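Hookworm platelet inhibitor 1 (Ancylostoma caninum, PDB 4TPV) inhibits platelet aggregation and adhesion, possibly by binding platelet integrins, as a secreted CAP-superfamily protein of a blood-feeding hookworm. Local coordinates at residues L22-R27 with R40-D45; D118-A123 with C135-E140. All coordinates share one frame; numbering follows the deposited sequence.

Contact 1 of 2, residues L22-R27 with R40-D45; sequences LHNGYR and RTMVYD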
ATOM      1  N   LEU A  22      -6.450  -0.775  -6.349  1.00 12.91           N
ATOM      2  CA  LEU A  22      -5.690   0.411  -6.738  1.00 12.58           C
ATOM      3  C   LEU A  22      -4.205   0.226  -6.422  1.00 11.03           C
ATOM      4  O   LEU A  22      -3.340   0.434  -7.279  1.00  9.38           O
ATOM      5  CB  LEU A  22      -6.238   1.643  -6.030  1.00 12.77           C
ATOM      6  CG  LEU A  22      -5.851   2.983  -6.641  1.00 16.00           C
ATOM      7  CD1 LEU A  22      -6.466   3.086  -8.049  1.00 12.92           C
ATOM      8  CD2 LEU A  22      -6.370   4.095  -5.738  1.00 17.26           C
ATOM      9  N   HIS A  23      -3.909  -0.227  -5.206  1.00  8.84           N
ATOM     10  CA  HIS A  23      -2.514  -0.482  -4.833  1.00  7.56           C
ATOM     11  C   HIS A  23      -1.848  -1.541  -5.718  1.00  8.38           C
ATOM     12  O   HIS A  23      -0.713  -1.376  -6.160  1.00 10.82           O
ATOM     13  CB  HIS A  23      -2.418  -0.939  -3.375  1.00  8.75           C
ATOM     14  CG  HIS A  23      -2.448   0.179  -2.380  1.00  8.26           C
ATOM     15  ND1 HIS A  23      -3.607   0.833  -2.025  1.00  8.76           N
ATOM     16  CD2 HIS A  23      -1.457   0.741  -1.642  1.00  8.60           C
ATOM     17  CE1 HIS A  23      -3.326   1.771  -1.132  1.00  8.29           C
ATOM     18  NE2 HIS A  23      -2.030   1.731  -0.882  1.00  8.21           N
ATOM     19  N   ASN A  24      -2.541  -2.642  -5.972  1.00  8.99           N
ATOM     20  CA  ASN A  24      -1.940  -3.662  -6.809  1.00  9.16           C
ATOM     21  C   ASN A  24      -1.720  -3.190  -8.253  1.00  9.75           C
ATOM     22  O   ASN A  24      -0.698  -3.513  -8.846  1.00  9.32           O
ATOM     23  CB  ASN A  24      -2.789  -4.929  -6.756  1.00  9.64           C
ATOM     24  CG  ASN A  24      -2.516  -5.735  -5.502  1.00 11.45           C
ATOM     25  OD1 ASN A  24      -1.396  -5.738  -5.002  1.00 10.79           O
ATOM     26  ND2 ASN A  24      -3.524  -6.449  -5.017  1.00 13.20           N
ATOM     27  N   GLY A  25      -2.644  -2.396  -8.794  1.00 10.00           N
ATOM     28  CA  GLY A  25      -2.420  -1.779 -10.100  1.00  9.32           C
ATOM     29  C   GLY A  25      -1.211  -0.852 -10.117  1.00  7.86           C
ATOM     30  O   GLY A  25      -0.460  -0.812 -11.101  1.00 10.04           O
ATOM     31  N   TYR A  26      -1.041  -0.076  -9.045  1.00  9.46           N
ATOM     32  CA  TYR A  26       0.145   0.764  -8.912  1.00  9.15           C
ATOM     33  C   TYR A  26       1.394  -0.101  -8.880  1.00  7.99           C
ATOM     34  O   TYR A  26       2.402   0.201  -9.496  1.00  9.92           O
ATOM     35  CB  TYR A  26       0.109   1.599  -7.629  1.00 10.64           C
ATOM     36  CG  TYR A  26      -0.949   2.677  -7.543  1.00  8.93           C
ATOM     37  CD1 TYR A  26      -1.513   3.223  -8.671  1.00 10.63           C
ATOM     38  CD2 TYR A  26      -1.359   3.160  -6.303  1.00 12.98           C
ATOM     39  CE1 TYR A  26      -2.467   4.224  -8.576  1.00  9.85           C
ATOM     40  CE2 TYR A  26      -2.315   4.145  -6.201  1.00 15.01           C
ATOM     41  CZ  TYR A  26      -2.860   4.672  -7.345  1.00 14.84           C
ATOM     42  OH  TYR A  26      -3.818   5.650  -7.232  1.00 14.08           O
ATOM     43  N   ARG A  27       1.326  -1.192  -8.127  1.00  9.55           N
ATOM     44  CA  ARG A  27       2.506  -2.050  -7.979  1.00  9.32           C
ATOM     45  C   ARG A  27       2.836  -2.814  -9.281  1.00  8.27           C
ATOM     46  O   ARG A  27       4.002  -3.016  -9.616  1.00  7.53           O
ATOM     47  CB  ARG A  27       2.299  -3.010  -6.783  1.00  7.08           C
ATOM     48  CG  ARG A  27       2.279  -2.273  -5.447  1.00  9.40           C
ATOM     49  CD  ARG A  27       1.786  -3.154  -4.286  1.00  7.48           C
ATOM     50  NE  ARG A  27       2.707  -4.257  -4.013  1.00  8.72           N
ATOM     51  CZ  ARG A  27       3.816  -4.143  -3.276  1.00 10.86           C
ATOM     52  NH1 ARG A  27       4.137  -2.965  -2.747  1.00  7.12           N
ATOM     53  NH2 ARG A  27       4.621  -5.189  -3.100  1.00  9.83           N
ATOM     54  N   ARG A  40       5.532  -8.009  -4.389  1.00  8.29           N
ATOM     55  CA  ARG A  40       4.416  -8.840  -3.904  1.00  8.16           C
ATOM     56  C   ARG A  40       3.032  -8.271  -4.210  1.00  9.01           C
ATOM     57  O   ARG A  40       2.799  -7.063  -4.195  1.00 11.89           O
ATOM     58  CB  ARG A  40       4.551  -9.063  -2.391  1.00  9.74           C
ATOM     59  CG  ARG A  40       5.805  -9.905  -2.040  1.00 10.86           C
ATOM     60  CD  ARG A  40       5.757 -10.538  -0.658  1.00 11.37           C
ATOM     61  NE  ARG A  40       4.759 -11.615  -0.605  1.00 12.35           N
ATOM     62  CZ  ARG A  40       4.792 -12.616   0.267  1.00 16.50           C
ATOM     63  NH1 ARG A  40       5.770 -12.694   1.150  1.00 17.33           N
ATOM     64  NH2 ARG A  40       3.839 -13.539   0.245  1.00 18.95           N
ATOM     65  N   THR A  41       2.098  -9.184  -4.444  1.00  8.11           N
ATOM     66  CA  THR A  41       0.686  -8.840  -4.481  1.00  9.95           C
ATOM     67  C   THR A  41       0.266  -8.472  -3.077  1.00 10.28           C
ATOM     68  O   THR A  41       0.580  -9.201  -2.128  1.00 10.20           O
ATOM     69  CB  THR A  41      -0.167 -10.003  -4.966  1.00  9.86           C
ATOM     70  OG1 THR A  41       0.318 -10.455  -6.230  1.00 12.37           O
ATOM     71  CG2 THR A  41      -1.630  -9.578  -5.121  1.00 11.71           C
ATOM     72  N   MET A  42      -0.420  -7.342  -2.939  1.00  9.09           N
ATOM     73  CA  MET A  42      -1.040  -7.023  -1.648  1.00  7.92           C
ATOM     74  C   MET A  42      -2.397  -7.666  -1.462  1.00 10.18           C
ATOM     75  O   MET A  42      -3.206  -7.768  -2.393  1.00 12.86           O
ATOM     76  CB  MET A  42      -1.212  -5.525  -1.466  1.00  8.23           C
ATOM     77  CG  MET A  42       0.074  -4.774  -1.178  1.00 10.53           C
ATOM     78  SD  MET A  42      -0.240  -2.999  -0.980  1.00 10.98           S
ATOM     79  CE  MET A  42       1.367  -2.479  -0.357  1.00 10.80           C
ATOM     80  N   VAL A  43      -2.644  -8.077  -0.224  1.00  8.55           N
ATOM     81  CA  VAL A  43      -3.941  -8.604   0.179  1.00  8.58           C
ATOM     82  C   VAL A  43      -4.489  -7.714   1.285  1.00 11.72           C
ATOM     83  O   VAL A  43      -3.727  -7.253   2.130  1.00 13.40           O
ATOM     84  CB  VAL A  43      -3.823 -10.059   0.673  1.00 12.22           C
ATOM     85  CG1 VAL A  43      -5.138 -10.533   1.298  1.00 19.19           C
ATOM     86  CG2 VAL A  43      -3.372 -10.959  -0.468  1.00 13.05           C
ATOM     87  N   TYR A  44      -5.792  -7.453   1.294  1.00 11.21           N
ATOM     88  CA  TYR A  44      -6.353  -6.638   2.375  1.00  9.99           C
ATOM     89  C   TYR A  44      -6.215  -7.379   3.716  1.00 10.86           C
ATOM     90  O   TYR A  44      -6.326  -8.600   3.773  1.00 14.27           O
ATOM     91  CB  TYR A  44      -7.818  -6.287   2.113  1.00 10.24           C
ATOM     92  CG  TYR A  44      -8.231  -5.064   2.899  1.00  9.58           C
ATOM     93  CD1 TYR A  44      -7.887  -3.792   2.455  1.00 14.63           C
ATOM     94  CD2 TYR A  44      -8.916  -5.187   4.119  1.00 10.72           C
ATOM     95  CE1 TYR A  44      -8.223  -2.673   3.166  1.00 11.74           C
ATOM     96  CE2 TYR A  44      -9.258  -4.064   4.848  1.00  9.18           C
ATOM     97  CZ  TYR A  44      -8.909  -2.809   4.369  1.00  8.40           C
ATOM     98  OH  TYR A  44      -9.225  -1.677   5.073  1.00  9.74           O
ATOM     99  N   ASP A  45      -5.953  -6.637   4.789  1.00  9.29           N
ATOM    100  CA  ASP A  45      -5.717  -7.260   6.091  1.00  9.41           C
ATOM    101  C   ASP A  45      -6.518  -6.521   7.141  1.00  9.90           C
ATOM    102  O   ASP A  45      -6.270  -5.339   7.405  1.00 10.90           O
ATOM    103  CB  ASP A  45      -4.221  -7.234   6.433  1.00  9.93           C
ATOM    104  CG  ASP A  45      -3.905  -7.983   7.707  1.00 22.08           C
ATOM    105  OD1 ASP A  45      -4.108  -7.415   8.804  1.00 21.79           O
ATOM    106  OD2 ASP A  45      -3.453  -9.141   7.598  1.00 30.77           O
TER
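M42, R27 and N24 carry this contact, which fastens the first long helix of the CAP domain, 13-34, to the extended chain entering edge strand 43-44 of the sheet. The N24 amide reads the backbone of M42 at both polar atoms, much as a neighbouring strand would. OD1 of N24 takes the amide hydrogen of M42 N at 2.8 Å, and ND2 of N24 returns a bond to M42 O at 3.0 Å, nearly straight at 167°. Both acceptors are met on a lone pair, and M42 O lies close to the amide plane of N24; the pair of bonds thereby fixes the rotation of the amide and tells OD1 from ND2.

One helical turn on, R27 grips a single atom side-on: NE and NH2 of R27 both reach R40 O at 2.8 Å. A bend at chi3 (66°) turns the guanidinium so that this oxygen sits at its edge. NH1 faces elsewhere, to the carbonyls of M112 and W114.

The M42 side chain points at the helix and runs out straight beyond CG. Its CG lies over one face of the guanidinium, CE ends 3.7 Å from NH1 of R27, and SD rests 3.8 Å from CB of H23, oblique to the imidazole. The polar part of the contact is side chain to main chain, and the carbonyl oxygens of R40, M112 and W114 are among the acceptors that probably help to stabilise the positive charge of the buried R27.

Contact 2 of 2, residues D118-A123 with C135-E140; sequences DKLGCA and CQYGPE
A beta hairpin at the centre of the CAP domain's mixed sheet pairs strand 119-127 with strand 130-138, and a disulfide and a classic bulge mark this length of it. The strands run antiparallel, the axes of these segments 165° apart. G121 and Q136 form a hydrogen-bonded pair, with Q136 N giving an almost straight bond to G121 O at 2.8 Å and G121 N answering to Q136 O. K119 pairs with G138 in the same fashion, but here the ladder is disturbed: D118 N and K119 N both donate to G138 O, the first at 2.8 Å and the second longer, at 3.2 Å. Two residues thus face one, which defines the bulge, just before a cis peptide bond carries the chain into P139.

The non-hydrogen-bonded pairs, L120 with Y137 and C122 with C135, send their side chains to the sheet face covered by helix 13-34. CB of L120 touches CD1 of Y137 at 3.6 Å, approaching the ring obliquely. The hydroxyl of that tyrosine is engaged beyond the hairpin, by H23 of the helix. Next along the face, C122 SG and C135 SG are joined at 2.0 Å; both sulfurs stand beside their own backbone N (chi1 -59° and -70°), and the bridge spans directly across the two strands, packed against F19 of the helix. On the other face, where G121 and G138 have no side chain, K119 and Q136 touch helix 46-56. At the bulge end, K119 NZ makes a weak salt bridge to D118 OD1 at 3.4 Å, and the D118 side chain meets the proline ring at about a right angle, with OD1 of D118 3.6 Å from CD of P139.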
ATOM      1  N   ASP A 118       3.074  -6.965   1.499  1.00  9.39           N
ATOM      2  CA  ASP A 118       2.060  -7.843   0.907  1.00  8.21           C
ATOM      3  C   ASP A 118       0.701  -7.721   1.594  1.00  8.90           C
ATOM      4  O   ASP A 118      -0.208  -8.497   1.316  1.00  9.89           O
ATOM      5  CB  ASP A 118       2.528  -9.306   0.935  1.00 10.93           C
ATOM      6  CG  ASP A 118       2.757  -9.844   2.336  1.00 15.61           C
ATOM      7  OD1 ASP A 118       2.432  -9.182   3.336  1.00 16.25           O
ATOM      8  OD2 ASP A 118       3.276 -10.976   2.440  1.00 24.53           O
ATOM      9  N   LYS A 119       0.576  -6.743   2.480  1.00  9.80           N
ATOM     10  CA  LYS A 119      -0.672  -6.534   3.217  1.00  9.77           C
ATOM     11  C   LYS A 119      -0.928  -5.040   3.404  1.00 10.64           C
ATOM     12  O   LYS A 119       0.002  -4.259   3.605  1.00 11.11           O
ATOM     13  CB  LYS A 119      -0.632  -7.222   4.592  1.00 14.13           C
ATOM     14  CG  LYS A 119      -0.542  -8.729   4.572  1.00 16.90           C
ATOM     15  CD  LYS A 119      -0.338  -9.246   5.999  1.00 21.72           C
ATOM     16  CE  LYS A 119      -0.415 -10.767   6.052  1.00 33.35           C
ATOM     17  NZ  LYS A 119       0.654 -11.417   5.239  1.00 35.84           N
ATOM     18  N   LEU A 120      -2.190  -4.632   3.294  1.00  8.90           N
ATOM     19  CA  LEU A 120      -2.579  -3.290   3.713  1.00  7.91           C
ATOM     20  C   LEU A 120      -3.929  -3.323   4.415  1.00 14.11           C
ATOM     21  O   LEU A 120      -4.735  -4.240   4.214  1.00  9.59           O
ATOM     22  CB  LEU A 120      -2.647  -2.311   2.521  1.00  9.58           C
ATOM     23  CG  LEU A 120      -3.960  -2.352   1.721  1.00 10.65           C
ATOM     24  CD1 LEU A 120      -4.046  -1.145   0.786  1.00 12.51           C
ATOM     25  CD2 LEU A 120      -4.075  -3.646   0.933  1.00 11.44           C
ATOM     26  N   GLY A 121      -4.164  -2.310   5.235  1.00 11.26           N
ATOM     27  CA  GLY A 121      -5.474  -2.082   5.821  1.00  8.31           C
ATOM     28  C   GLY A 121      -5.632  -0.591   5.958  1.00  7.87           C
ATOM     29  O   GLY A 121      -4.661   0.096   6.260  1.00  9.17           O
ATOM     30  N   CYS A 122      -6.850  -0.088   5.759  1.00  9.32           N
ATOM     31  CA  CYS A 122      -7.062   1.365   5.693  1.00  7.97           C
ATOM     32  C   CYS A 122      -8.215   1.853   6.575  1.00  9.98           C
ATOM     33  O   CYS A 122      -9.037   1.068   7.038  1.00 11.24           O
ATOM     34  CB  CYS A 122      -7.298   1.787   4.242  1.00  9.85           C
ATOM     35  SG  CYS A 122      -5.934   1.379   3.111  1.00 11.43           S
ATOM     36  N   ALA A 123      -8.265   3.167   6.798  1.00 10.05           N
ATOM     37  CA  ALA A 123      -9.238   3.782   7.693  1.00  9.29           C
ATOM     38  C   ALA A 123      -9.618   5.156   7.146  1.00  8.77           C
ATOM     39  O   ALA A 123      -8.793   5.854   6.545  1.00 10.62           O
ATOM     40  CB  ALA A 123      -8.667   3.903   9.111  1.00  8.95           C
ATOM     41  N   CYS A 135      -3.603   4.434   5.647  1.00  8.17           N
ATOM     42  CA  CYS A 135      -3.377   3.039   5.333  1.00  8.25           C
ATOM     43  C   CYS A 135      -2.125   2.561   6.056  1.00 10.37           C
ATOM     44  O   CYS A 135      -1.136   3.286   6.164  1.00  9.93           O
ATOM     45  CB  CYS A 135      -3.236   2.819   3.828  1.00  7.19           C
ATOM     46  SG  CYS A 135      -4.756   3.027   2.849  1.00 10.04           S
ATOM     47  N   GLN A 136      -2.207   1.341   6.567  1.00  8.21           N
ATOM     48  CA  GLN A 136      -1.112   0.688   7.253  1.00  7.53           C
ATOM     49  C   GLN A 136      -0.684  -0.505   6.417  1.00  7.63           C
ATOM     50  O   GLN A 136      -1.522  -1.213   5.836  1.00  8.21           O
ATOM     51  CB  GLN A 136      -1.542   0.248   8.671  1.00 10.73           C
ATOM     52  CG  GLN A 136      -1.821   1.415   9.609  1.00 12.84           C
ATOM     53  CD  GLN A 136      -0.601   1.828  10.399  1.00 19.18           C
ATOM     54  OE1 GLN A 136       0.473   1.234  10.265  1.00 21.04           O
ATOM     55  NE2 GLN A 136      -0.755   2.857  11.234  1.00 16.11           N
ATOM     56  N   TYR A 137       0.626  -0.715   6.333  1.00  7.37           N
ATOM     57  CA  TYR A 137       1.177  -1.765   5.492  1.00 11.29           C
ATOM     58  C   TYR A 137       1.980  -2.779   6.292  1.00  8.65           C
ATOM     59  O   TYR A 137       2.406  -2.521   7.435  1.00  9.46           O
ATOM     60  CB  TYR A 137       2.051  -1.138   4.395  1.00  9.35           C
ATOM     61  CG  TYR A 137       1.298  -0.115   3.572  1.00  8.25           C
ATOM     62  CD1 TYR A 137       0.515  -0.500   2.495  1.00 11.34           C
ATOM     63  CD2 TYR A 137       1.322   1.239   3.915  1.00  7.03           C
ATOM     64  CE1 TYR A 137      -0.211   0.453   1.743  1.00 13.04           C
ATOM     65  CE2 TYR A 137       0.607   2.185   3.175  1.00  9.35           C
ATOM     66  CZ  TYR A 137      -0.144   1.787   2.080  1.00  8.85           C
ATOM     67  OH  TYR A 137      -0.840   2.732   1.349  1.00  9.30           O
ATOM     68  N   GLY A 138       2.193  -3.945   5.688  1.00  8.17           N
ATOM     69  CA  GLY A 138       3.017  -4.976   6.306  1.00  9.98           C
ATOM     70  C   GLY A 138       3.595  -5.935   5.281  1.00 11.12           C
ATOM     71  O   GLY A 138       3.142  -5.979   4.140  1.00 11.06           O
ATOM     72  N   PRO A 139       4.639  -6.686   5.670  1.00 10.64           N
ATOM     73  CA  PRO A 139       5.274  -6.579   6.988  1.00  9.17           C
ATOM     74  C   PRO A 139       6.179  -5.365   7.100  1.00 11.71           C
ATOM     75  O   PRO A 139       6.449  -4.672   6.117  1.00 14.24           O
ATOM     76  CB  PRO A 139       6.101  -7.876   7.097  1.00 14.23           C
ATOM     77  CG  PRO A 139       6.044  -8.537   5.744  1.00 23.15           C
ATOM     78  CD  PRO A 139       5.345  -7.622   4.785  1.00 15.53           C
ATOM     79  N   GLU A 140       6.649  -5.093   8.308  1.00 13.20           N
ATOM     80  CA  GLU A 140       7.525  -3.945   8.508  1.00 11.25           C
ATOM     81  C   GLU A 140       8.889  -4.128   7.842  1.00 15.11           C
ATOM     82  O   GLU A 140       9.575  -5.131   8.051  1.00 18.46           O
ATOM     83  CB  GLU A 140       7.699  -3.670  10.001  1.00 19.39           C
ATOM     84  CG  GLU A 140       6.433  -3.183  10.687  1.00 27.61           C
ATOM     85  CD  GLU A 140       6.607  -3.048  12.192  1.00 42.62           C
ATOM     86  OE1 GLU A 140       7.681  -3.435  12.708  1.00 48.72           O
ATOM     87  OE2 GLU A 140       5.670  -2.560  12.856  1.00 48.54           O
TER

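Contact 1 closes before contact 2 opens along the chain, and their centres lie about 10 Å apart. They share the mixed sheet: strand 43-44, within segment 40-45, runs parallel beside strand 119-127 of contact 2, and D45 N reaches L120 O at 2.7 Å. A second join lies between helix and sheet, where H23 NE2 of contact 1 and Y137 OH of contact 2 are hydrogen-bonded at 2.7 Å, while H23 also packs on L120. Helix 13-34 is therefore tied both to the chain entering the sheet's edge strand and to its central hairpin, building one layer interface of the CAP domain.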